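Local coordinates for twin-arginine translocation pathway signal protein (Burkholderia phytofirmans, PDB 2RJO) that probably serves as a periplasmic sugar-binding protein, holding beta-D-galactopyranose in the cleft between its two lobes, at residues D177-M191 with N205-E219. Numbering follows the deposited sequence.
Sequences DWNSQKAFPIMQAWM and NDDMALGAIEALRAE. With GAL (beta-D-galactopyranose), chain B.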
# COMPACT_ATOMS: atom_id res chain seq x y z
N ASP A 177 12.11 -5.51 -1.66
CA ASP A 177 10.87 -5.83 -2.37
C ASP A 177 9.62 -6.07 -1.50
O ASP A 177 8.87 -7.01 -1.77
CB ASP A 177 11.07 -7.07 -3.26
CG ASP A 177 12.10 -6.85 -4.37
OD1 ASP A 177 12.21 -5.73 -4.89
OD2 ASP A 177 12.79 -7.84 -4.72
N TRP A 178 9.41 -5.24 -0.48
CA TRP A 178 8.25 -5.36 0.42
C TRP A 178 8.17 -6.68 1.22
O TRP A 178 7.20 -6.90 1.94
CB TRP A 178 6.95 -5.25 -0.38
CG TRP A 178 6.86 -4.11 -1.36
CD1 TRP A 178 6.64 -4.21 -2.70
CD2 TRP A 178 6.91 -2.70 -1.07
NE1 TRP A 178 6.54 -2.96 -3.26
CE2 TRP A 178 6.70 -2.02 -2.29
CE3 TRP A 178 7.11 -1.95 0.10
CZ2 TRP A 178 6.69 -0.61 -2.36
CZ3 TRP A 178 7.10 -0.56 0.02
CH2 TRP A 178 6.89 0.10 -1.20
N ASN A 179 9.19 -7.53 1.10
CA ASN A 179 9.20 -8.84 1.75
C ASN A 179 10.04 -8.91 3.03
O ASN A 179 11.21 -8.54 3.02
CB ASN A 179 9.69 -9.86 0.71
CG ASN A 179 9.52 -11.28 1.16
OD1 ASN A 179 10.15 -11.73 2.11
ND2 ASN A 179 8.65 -12.02 0.47
N SER A 180 9.46 -9.40 4.12
CA SER A 180 10.21 -9.49 5.39
C SER A 180 11.34 -10.50 5.30
O SER A 180 12.38 -10.31 5.91
CB SER A 180 9.29 -9.90 6.54
OG SER A 180 8.82 -11.22 6.37
N GLN A 181 11.11 -11.57 4.54
CA GLN A 181 12.10 -12.63 4.37
C GLN A 181 13.31 -12.17 3.59
O GLN A 181 14.37 -12.79 3.64
CB GLN A 181 11.45 -13.82 3.67
CG GLN A 181 12.17 -15.14 3.87
CD GLN A 181 11.20 -16.26 4.19
OE1 GLN A 181 9.97 -16.09 4.04
NE2 GLN A 181 11.72 -17.41 4.62
N LYS A 182 13.15 -11.09 2.84
CA LYS A 182 14.26 -10.53 2.08
C LYS A 182 14.94 -9.47 2.93
O LYS A 182 16.14 -9.26 2.81
CB LYS A 182 13.78 -9.94 0.75
CG LYS A 182 13.58 -10.99 -0.33
CD LYS A 182 13.08 -10.36 -1.61
CE LYS A 182 12.87 -11.43 -2.68
NZ LYS A 182 11.95 -12.50 -2.19
N ALA A 183 14.18 -8.83 3.81
CA ALA A 183 14.74 -7.80 4.68
C ALA A 183 15.58 -8.40 5.81
O ALA A 183 16.54 -7.80 6.27
CB ALA A 183 13.64 -6.94 5.27
N PHE A 184 15.19 -9.59 6.26
CA PHE A 184 15.89 -10.27 7.34
C PHE A 184 17.39 -10.39 7.06
O PHE A 184 18.20 -9.78 7.76
CB PHE A 184 15.25 -11.64 7.57
CG PHE A 184 15.77 -12.38 8.76
CD1 PHE A 184 15.27 -12.12 10.04
CD2 PHE A 184 16.74 -13.38 8.62
CE1 PHE A 184 15.71 -12.83 11.15
CE2 PHE A 184 17.20 -14.10 9.72
CZ PHE A 184 16.69 -13.83 10.99
N PRO A 185 17.79 -11.18 6.04
CA PRO A 185 19.22 -11.31 5.76
C PRO A 185 19.95 -10.01 5.44
O PRO A 185 21.17 -9.93 5.59
CB PRO A 185 19.27 -12.31 4.60
CG PRO A 185 17.98 -12.09 3.91
CD PRO A 185 17.00 -11.94 5.06
N ILE A 186 19.22 -9.00 5.00
CA ILE A 186 19.86 -7.72 4.69
C ILE A 186 20.18 -6.98 6.00
O ILE A 186 21.21 -6.32 6.11
CB ILE A 186 18.95 -6.83 3.80
CG1 ILE A 186 18.83 -7.45 2.40
CG2 ILE A 186 19.52 -5.44 3.70
CD1 ILE A 186 17.93 -6.65 1.45
N MSE A 187 19.29 -7.10 6.99
CA MSE A 187 19.49 -6.47 8.29
C MSE A 187 20.69 -7.11 8.97
O MSE A 187 21.49 -6.43 9.61
CB MSE A 187 18.25 -6.65 9.18
CG MSE A 187 17.53 -5.36 9.55
SE MSE A 187 18.47 -4.20 10.56
CE MSE A 187 18.37 -2.84 9.67
N GLN A 188 20.80 -8.42 8.82
CA GLN A 188 21.90 -9.17 9.42
C GLN A 188 23.23 -8.69 8.89
O GLN A 188 24.14 -8.39 9.67
CB GLN A 188 21.76 -10.67 9.13
CG GLN A 188 20.56 -11.30 9.78
CD GLN A 188 20.56 -12.80 9.61
OE1 GLN A 188 20.50 -13.31 8.48
NE2 GLN A 188 20.62 -13.51 10.73
N ALA A 189 23.35 -8.64 7.57
CA ALA A 189 24.59 -8.20 6.93
C ALA A 189 24.94 -6.77 7.32
O ALA A 189 26.12 -6.42 7.42
CB ALA A 189 24.47 -8.32 5.41
N TRP A 190 23.93 -5.93 7.53
CA TRP A 190 24.17 -4.54 7.93
C TRP A 190 24.72 -4.45 9.34
O TRP A 190 25.54 -3.58 9.64
CB TRP A 190 22.89 -3.71 7.89
CG TRP A 190 22.52 -3.15 6.55
CD1 TRP A 190 23.36 -2.86 5.51
CD2 TRP A 190 21.21 -2.72 6.14
NE1 TRP A 190 22.65 -2.29 4.48
CE2 TRP A 190 21.33 -2.19 4.85
CE3 TRP A 190 19.95 -2.74 6.76
CZ2 TRP A 190 20.24 -1.67 4.14
CZ3 TRP A 190 18.86 -2.22 6.05
CH2 TRP A 190 19.01 -1.70 4.77
N MSE A 191 24.25 -5.32 10.22
CA MSE A 191 24.72 -5.31 11.61
C MSE A 191 26.14 -5.82 11.70
O MSE A 191 26.90 -5.41 12.57
CB MSE A 191 23.81 -6.17 12.48
CG MSE A 191 22.54 -5.46 12.87
SE MSE A 191 21.42 -6.57 13.69
CE MSE A 191 20.22 -6.81 12.33
N ASN A 205 7.79 -0.23 4.35
CA ASN A 205 6.49 -0.82 4.71
C ASN A 205 6.65 -1.65 5.98
O ASN A 205 7.77 -1.89 6.42
CB ASN A 205 5.91 -1.64 3.54
CG ASN A 205 6.47 -3.04 3.45
OD1 ASN A 205 7.64 -3.27 3.71
ND2 ASN A 205 5.62 -3.99 3.05
N ASP A 206 5.54 -2.07 6.59
CA ASP A 206 5.60 -2.85 7.82
C ASP A 206 6.27 -4.22 7.71
O ASP A 206 7.03 -4.61 8.59
CB ASP A 206 4.21 -3.06 8.42
CG ASP A 206 3.64 -1.80 9.03
OD1 ASP A 206 4.37 -0.79 9.10
OD2 ASP A 206 2.46 -1.81 9.43
N ASP A 207 5.98 -4.95 6.63
CA ASP A 207 6.55 -6.27 6.46
C ASP A 207 8.08 -6.23 6.54
O ASP A 207 8.67 -7.05 7.24
CB ASP A 207 6.11 -6.88 5.13
CG ASP A 207 6.02 -8.40 5.18
OD1 ASP A 207 5.31 -8.92 6.08
OD2 ASP A 207 6.64 -9.09 4.34
N MSE A 208 8.70 -5.28 5.86
CA MSE A 208 10.16 -5.17 5.87
C MSE A 208 10.65 -4.74 7.26
O MSE A 208 11.72 -5.16 7.71
CB MSE A 208 10.66 -4.17 4.80
CG MSE A 208 10.32 -4.56 3.35
SE MSE A 208 11.29 -3.71 2.05
CE MSE A 208 10.72 -2.04 2.24
N ALA A 209 9.88 -3.91 7.95
CA ALA A 209 10.26 -3.47 9.30
C ALA A 209 10.22 -4.66 10.26
O ALA A 209 11.08 -4.79 11.13
CB ALA A 209 9.33 -2.38 9.79
N LEU A 210 9.22 -5.52 10.10
CA LEU A 210 9.09 -6.70 10.96
C LEU A 210 10.22 -7.66 10.63
O LEU A 210 10.68 -8.40 11.49
CB LEU A 210 7.73 -7.39 10.74
CG LEU A 210 6.53 -6.60 11.28
CD1 LEU A 210 5.23 -7.28 10.89
CD2 LEU A 210 6.63 -6.48 12.79
N GLY A 211 10.67 -7.63 9.38
CA GLY A 211 11.77 -8.48 8.98
C GLY A 211 13.02 -7.94 9.63
O GLY A 211 13.86 -8.70 10.10
N ALA A 212 13.14 -6.61 9.67
CA ALA A 212 14.28 -5.96 10.29
C ALA A 212 14.26 -6.27 11.80
O ALA A 212 15.29 -6.59 12.39
CB ALA A 212 14.21 -4.45 10.06
N ILE A 213 13.08 -6.17 12.41
CA ILE A 213 12.95 -6.43 13.84
C ILE A 213 13.22 -7.88 14.20
O ILE A 213 13.62 -8.17 15.32
CB ILE A 213 11.56 -6.02 14.34
CG1 ILE A 213 11.39 -4.51 14.20
CG2 ILE A 213 11.38 -6.47 15.78
CD1 ILE A 213 9.97 -3.99 14.45
N GLU A 214 13.01 -8.80 13.27
CA GLU A 214 13.28 -10.21 13.54
C GLU A 214 14.78 -10.45 13.59
O GLU A 214 15.25 -11.32 14.33
CB GLU A 214 12.66 -11.10 12.46
CG GLU A 214 11.15 -11.19 12.55
CD GLU A 214 10.55 -11.91 11.35
OE1 GLU A 214 10.80 -11.47 10.21
OE2 GLU A 214 9.84 -12.93 11.56
N ALA A 215 15.52 -9.68 12.81
CA ALA A 215 16.96 -9.78 12.77
C ALA A 215 17.50 -9.15 14.06
O ALA A 215 18.40 -9.69 14.70
CB ALA A 215 17.51 -9.05 11.55
N LEU A 216 16.95 -8.00 14.44
CA LEU A 216 17.38 -7.34 15.68
C LEU A 216 17.12 -8.27 16.87
O LEU A 216 17.98 -8.43 17.73
CB LEU A 216 16.62 -6.04 15.90
CG LEU A 216 16.85 -4.92 14.88
CD1 LEU A 216 15.90 -3.77 15.20
CD2 LEU A 216 18.30 -4.48 14.91
N ARG A 217 15.93 -8.86 16.91
CA ARG A 217 15.57 -9.77 17.99
C ARG A 217 16.58 -10.92 18.09
O ARG A 217 16.93 -11.36 19.18
CB ARG A 217 14.16 -10.32 17.76
CG ARG A 217 13.73 -11.38 18.76
CD ARG A 217 12.27 -11.81 18.55
NE ARG A 217 11.33 -10.71 18.82
CZ ARG A 217 10.84 -9.89 17.89
NH1 ARG A 217 11.18 -10.03 16.62
NH2 ARG A 217 10.01 -8.91 18.25
N ALA A 218 17.06 -11.39 16.94
CA ALA A 218 18.04 -12.47 16.91
C ALA A 218 19.39 -12.05 17.49
O ALA A 218 20.19 -12.88 17.89
CB ALA A 218 18.22 -12.97 15.48
N GLU A 219 19.64 -10.74 17.52
CA GLU A 219 20.89 -10.22 18.05
C GLU A 219 20.69 -9.49 19.38
O GLU A 219 21.58 -8.78 19.85
CB GLU A 219 21.54 -9.31 17.01
CG GLU A 219 22.04 -10.12 15.80
CD GLU A 219 21.87 -9.39 14.47
OE1 GLU A 219 20.73 -8.98 14.17
OE2 GLU A 219 22.86 -9.25 13.72
C1 GAL B . 2.82 -3.67 -0.63
C2 GAL B . 3.12 -2.61 0.46
C3 GAL B . 2.18 -1.41 0.26
C4 GAL B . 2.41 -0.83 -1.14
C5 GAL B . 2.12 -1.97 -2.16
C6 GAL B . 2.35 -1.43 -3.56
O1 GAL B . 3.71 -4.79 -0.45
O2 GAL B . 2.90 -3.18 1.75
O3 GAL B . 2.45 -0.40 1.23
O4 GAL B . 3.78 -0.43 -1.25
O5 GAL B . 3.02 -3.10 -1.95
O6 GAL B . 2.07 -2.48 -4.47
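Asn205 reaches Trp178 along its whole side chain. Its CB lies 3.7 Å from Trp178 CE3, and CG, beside the same ring atom, sits at the indole edge with the amide plane turned 66° from the ring. The branches then part: OD1 caps its own helix by accepting from Met208 N, whereas ND2 donates to galactose O2 (3.1 Å, nearly straight) and, weakly, to Trp178 O at 3.5 Å. A chi1 of 82°, placing CG between backbone N and carbonyl carbon, brings the amide to the indole edge, and its rotation about CB-CG aims the two branches. Galactose O4 stands over one indole face, 3.1 Å from CZ2. Two residues past Trp178, Ser180 N gives Asp207 OD2 a 2.8 Å bond from above the carboxylate plane. Two successive helices on the parallel sheet of one lobe of a periplasmic-binding-protein fold begin at the sugar cleft, their segment axes 7.2 Å apart and crossing at -40°. Gly211 makes the close approach possible, its CA 3.6 Å from Ser180 O. Further along, Ala215 CB is a knob among Phe184, Met187, Gln188 and Met191, packed tightly against Met187 CB at 3.5 Å, while Phe184 turns its ring edge, at CE1, to the backbone carbonyl carbon of Glu214.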